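PDB 2XGU: relik capsid n-terminal domain from Oryctolagus cuniculus, which probably forms the N-terminal domain of a retroviral capsid protein, which assembles into the shell enclosing the viral genome in this endogenous lentivirus. Local coordinates for residues V95-R103 with R116-W127. Residues are numbered along the deposited sequence; the frame is centred on the assembly and turned at random.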
loop_
_atom_site.group_PDB
_atom_site.type_symbol
_atom_site.label_atom_id
_atom_site.label_comp_id
_atom_site.label_asym_id
_atom_site.label_seq_id
_atom_site.Cartn_x
_atom_site.Cartn_y
_atom_site.Cartn_z
ATOM N N VAL A 95 2.447 21.395 13.884
ATOM C CA VAL A 95 3.576 21.369 12.963
ATOM C C VAL A 95 3.658 20.019 12.259
ATOM O O VAL A 95 3.733 18.980 12.919
ATOM C CB VAL A 95 4.907 21.665 13.684
ATOM C CG1 VAL A 95 4.974 23.129 14.091
ATOM C CG2 VAL A 95 5.070 20.757 14.897
ATOM N N PRO A 96 3.598 20.035 10.914
ATOM C CA PRO A 96 3.747 18.861 10.051
ATOM C C PRO A 96 5.168 18.321 10.147
ATOM O O PRO A 96 6.080 19.044 10.567
ATOM C CB PRO A 96 3.501 19.421 8.644
ATOM C CG PRO A 96 2.782 20.681 8.841
ATOM C CD PRO A 96 3.258 21.245 10.143
ATOM N N LEU A 97 5.366 17.070 9.752
ATOM C CA LEU A 97 6.615 16.405 10.074
ATOM C C LEU A 97 7.463 16.030 8.863
ATOM O O LEU A 97 6.956 15.938 7.743
ATOM C CB LEU A 97 6.326 15.171 10.920
ATOM C CG LEU A 97 5.628 15.489 12.247
ATOM C CD1 LEU A 97 5.047 14.238 12.871
ATOM C CD2 LEU A 97 6.585 16.169 13.211
ATOM N N THR A 98 8.762 15.860 9.095
ATOM C CA THR A 98 9.659 15.366 8.059
ATOM C C THR A 98 9.502 13.853 7.929
ATOM O O THR A 98 8.957 13.187 8.822
ATOM C CB THR A 98 11.134 15.635 8.393
ATOM O OG1 THR A 98 11.506 14.843 9.527
ATOM C CG2 THR A 98 11.377 17.118 8.698
ATOM N N SER A 99 10.006 13.290 6.842
ATOM C CA SER A 99 9.936 11.842 6.710
ATOM C C SER A 99 10.723 11.143 7.811
ATOM O O SER A 99 10.314 10.069 8.265
ATOM C CB SER A 99 10.363 11.351 5.318
ATOM O OG SER A 99 11.761 11.459 5.120
ATOM N N ASP A 100 11.839 11.733 8.247
ATOM C CA ASP A 100 12.626 11.096 9.313
ATOM C C ASP A 100 11.772 10.972 10.566
ATOM O O ASP A 100 11.735 9.917 11.209
ATOM C CB ASP A 100 13.892 11.901 9.625
ATOM C CG ASP A 100 15.075 11.547 8.721
ATOM O OD1 ASP A 100 15.013 10.544 7.983
ATOM O OD2 ASP A 100 16.083 12.286 8.772
ATOM N N GLN A 101 11.042 12.034 10.892
ATOM C CA GLN A 101 10.160 12.033 12.052
ATOM C C GLN A 101 9.017 11.027 11.892
ATOM O O GLN A 101 8.664 10.314 12.829
ATOM C CB GLN A 101 9.598 13.440 12.291
ATOM C CG GLN A 101 10.656 14.441 12.760
ATOM C CD GLN A 101 10.116 15.850 12.907
ATOM O OE1 GLN A 101 10.236 16.468 13.969
ATOM N NE2 GLN A 101 9.524 16.372 11.841
ATOM N N ILE A 102 8.432 10.982 10.700
ATOM C CA ILE A 102 7.364 10.024 10.435
ATOM C C ILE A 102 7.858 8.583 10.615
ATOM O O ILE A 102 7.145 7.745 11.176
ATOM C CB ILE A 102 6.734 10.276 9.043
ATOM C CG1 ILE A 102 5.947 11.585 9.056
ATOM C CG2 ILE A 102 5.846 9.118 8.607
ATOM C CD1 ILE A 102 5.741 12.174 7.672
ATOM N N ARG A 103 9.096 8.310 10.193
ATOM C CA ARG A 103 9.711 6.980 10.300
ATOM C C ARG A 103 10.263 6.669 11.699
ATOM O O ARG A 103 10.817 5.585 11.918
ATOM C CB ARG A 103 10.843 6.858 9.276
ATOM C CG ARG A 103 10.416 6.914 7.806
ATOM C CD ARG A 103 11.612 7.117 6.871
ATOM N NE ARG A 103 12.472 5.941 6.821
ATOM C CZ ARG A 103 13.654 5.903 6.217
ATOM N NH1 ARG A 103 14.128 6.983 5.605
ATOM N NH2 ARG A 103 14.361 4.783 6.222
ATOM N N ARG A 116 2.078 14.376 19.441
ATOM C CA ARG A 116 2.701 15.042 18.301
ATOM C C ARG A 116 2.880 14.079 17.125
ATOM O O ARG A 116 2.953 14.502 15.969
ATOM C CB ARG A 116 4.057 15.635 18.699
ATOM C CG ARG A 116 4.762 16.377 17.578
ATOM C CD ARG A 116 6.151 16.866 17.987
ATOM N NE ARG A 116 6.787 17.622 16.909
ATOM C CZ ARG A 116 8.096 17.825 16.806
ATOM N NH1 ARG A 116 8.921 17.322 17.718
ATOM N NH2 ARG A 116 8.584 18.523 15.788
ATOM N N PHE A 117 2.961 12.786 17.438
ATOM C CA PHE A 117 3.236 11.766 16.432
ATOM C C PHE A 117 2.066 10.807 16.177
ATOM O O PHE A 117 2.233 9.793 15.504
ATOM C CB PHE A 117 4.507 10.990 16.809
ATOM C CG PHE A 117 5.741 11.843 16.845
ATOM C CD1 PHE A 117 6.377 12.205 15.672
ATOM C CD2 PHE A 117 6.263 12.281 18.046
ATOM C CE1 PHE A 117 7.513 13.001 15.697
ATOM C CE2 PHE A 117 7.404 13.068 18.080
ATOM C CZ PHE A 117 8.025 13.432 16.903
ATOM N N ALA A 118 0.879 11.141 16.677
ATOM C CA ALA A 118 -0.290 10.260 16.536
ATOM C C ALA A 118 -0.677 10.016 15.078
ATOM O O ALA A 118 -0.821 8.875 14.637
ATOM C CB ALA A 118 -1.475 10.820 17.317
ATOM N N ASP A 119 -0.861 11.095 14.325
ATOM C CA ASP A 119 -1.102 10.949 12.900
ATOM C C ASP A 119 0.134 10.359 12.201
ATOM O O ASP A 119 0.000 9.551 11.280
ATOM C CB ASP A 119 -1.509 12.278 12.270
ATOM C CG ASP A 119 -1.748 12.165 10.789
ATOM O OD1 ASP A 119 -2.652 11.403 10.383
ATOM O OD2 ASP A 119 -1.007 12.811 10.034
ATOM N N ALA A 120 1.328 10.753 12.629
ATOM C CA ALA A 120 2.556 10.308 11.968
ATOM C C ALA A 120 2.748 8.796 12.010
ATOM O O ALA A 120 3.153 8.203 11.015
ATOM C CB ALA A 120 3.757 10.997 12.576
ATOM N N ARG A 121 2.486 8.174 13.161
ATOM C CA ARG A 121 2.660 6.733 13.266
ATOM C C ARG A 121 1.641 6.020 12.395
ATOM O O ARG A 121 1.927 4.950 11.869
ATOM C CB ARG A 121 2.574 6.254 14.721
ATOM C CG ARG A 121 1.253 6.530 15.408
ATOM C CD ARG A 121 1.302 6.010 16.843
ATOM N NE ARG A 121 0.323 6.679 17.682
ATOM C CZ ARG A 121 -0.959 6.351 17.723
ATOM N NH1 ARG A 121 -1.408 5.354 16.968
ATOM N NH2 ARG A 121 -1.797 7.016 18.516
ATOM N N THR A 122 0.457 6.608 12.239
ATOM C CA THR A 122 -0.569 6.050 11.364
ATOM C C THR A 122 -0.095 6.097 9.909
ATOM O O THR A 122 -0.276 5.157 9.136
ATOM C CB THR A 122 -1.875 6.851 11.469
ATOM O OG1 THR A 122 -2.239 7.007 12.849
ATOM C CG2 THR A 122 -2.993 6.131 10.739
ATOM N N LEU A 123 0.512 7.216 9.543
ATOM C CA LEU A 123 1.033 7.401 8.191
ATOM C C LEU A 123 2.208 6.461 7.916
ATOM O O LEU A 123 2.320 5.890 6.819
ATOM C CB LEU A 123 1.447 8.859 7.984
ATOM C CG LEU A 123 2.007 9.174 6.601
ATOM C CD1 LEU A 123 0.976 8.905 5.514
ATOM C CD2 LEU A 123 2.489 10.628 6.531
ATOM N N TYR A 124 3.075 6.279 8.904
ATOM C CA TYR A 124 4.216 5.385 8.705
ATOM C C TYR A 124 3.755 3.939 8.514
ATOM O O TYR A 124 4.291 3.216 7.664
ATOM C CB TYR A 124 5.202 5.466 9.875
ATOM C CG TYR A 124 6.465 4.649 9.689
ATOM C CD1 TYR A 124 7.163 4.678 8.489
ATOM C CD2 TYR A 124 6.957 3.859 10.718
ATOM C CE1 TYR A 124 8.330 3.956 8.308
ATOM C CE2 TYR A 124 8.131 3.131 10.555
ATOM C CZ TYR A 124 8.805 3.175 9.346
ATOM O OH TYR A 124 9.973 2.463 9.169
ATOM N N ARG A 125 2.791 3.512 9.323
ATOM C CA ARG A 125 2.212 2.184 9.164
ATOM C C ARG A 125 1.657 2.017 7.751
ATOM O O ARG A 125 1.862 0.974 7.125
ATOM C CB ARG A 125 1.126 1.933 10.211
ATOM C CG ARG A 125 0.352 0.636 10.004
ATOM C CD ARG A 125 -0.691 0.443 11.106
ATOM N NE ARG A 125 -1.505 -0.746 10.851
ATOM C CZ ARG A 125 -2.564 -0.770 10.048
ATOM N NH1 ARG A 125 -2.971 0.340 9.436
ATOM N NH2 ARG A 125 -3.223 -1.911 9.852
ATOM N N THR A 126 0.971 3.043 7.253
ATOM C CA THR A 126 0.491 3.046 5.879
ATOM C C THR A 126 1.622 2.869 4.866
ATOM O O THR A 126 1.528 2.033 3.970
ATOM C CB THR A 126 -0.306 4.329 5.599
ATOM O OG1 THR A 126 -1.531 4.274 6.336
ATOM C CG2 THR A 126 -0.602 4.477 4.111
ATOM N N TRP A 127 2.713 3.621 5.019
ATOM C CA TRP A 127 3.870 3.468 4.130
ATOM C C TRP A 127 4.435 2.042 4.152
ATOM O O TRP A 127 4.733 1.471 3.102
ATOM C CB TRP A 127 5.002 4.428 4.535
ATOM C CG TRP A 127 4.735 5.878 4.235
ATOM C CD1 TRP A 127 3.635 6.407 3.642
ATOM C CD2 TRP A 127 5.603 6.985 4.534
ATOM N NE1 TRP A 127 3.759 7.782 3.539
ATOM C CE2 TRP A 127 4.956 8.156 4.088
ATOM C CE3 TRP A 127 6.858 7.095 5.138
ATOM C CZ2 TRP A 127 5.528 9.419 4.226
ATOM C CZ3 TRP A 127 7.428 8.350 5.274
ATOM C CH2 TRP A 127 6.766 9.493 4.809
HETATM O O HOH W 1 12.070 3.219 7.763
#
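Arg-103 lays its CA over the middle of the Tyr-124 ring, 3.8 Å from the ring centroid and 8° off its normal, a nearly vertical CH-pi contact. Trp-127 receives a methyl on one face of its six-membered ring: Ile-102 CG2 lies 4.0 Å from the centroid, displaced toward the rim. At the indole edge, near its plane, come Ser-99 CB and Arg-103 CG, while Gln-101 CB meets the edge of the Phe-117 ring. The broad rings of Tyr-124 and Trp-127 suit this place because each can take an aliphatic group on one face, while the Trp-127 rim takes others.

Branching at CB lets Ile-102 spread in two directions. CG2, anti to the backbone N, turns to Trp-127 and the CB of Tyr-124, and the CG1 branch carries CD1 to Leu-123 CD2 at 3.8 Å. The side chain is thus a knob in the hole formed by Ala-120, Leu-123, Tyr-124 and Trp-127. Ala-120, with only a methyl, allows the close backbone approach, 5.1 Å between its CA and that of Ile-102. The contact belongs to the mostly helical fold of the retroviral capsid N-terminal domain, packing helix 99-102 and the loop before it against helix 118-134; Trp-80 of helix 63-83 adds an edge-to-face partner for Trp-127.

Nearer the start of helix 118-134, Leu-97 sets its CD1 against Ala-120 CB at 3.5 Å and also touches Phe-117. Its CD2 faces the extended Arg-116 side chain, whose NE is buried without a polar partner. Thr-98 N-caps the short helix, its OG1 accepting from Gln-101 N at 3.2 Å. At the polar end, a bridging water accepts from Arg-103 NE at 2.9 Å, in the guanidinium plane, and donates to Tyr-124 OH, a hydroxyl also hydrogen-bonded to Asn-53.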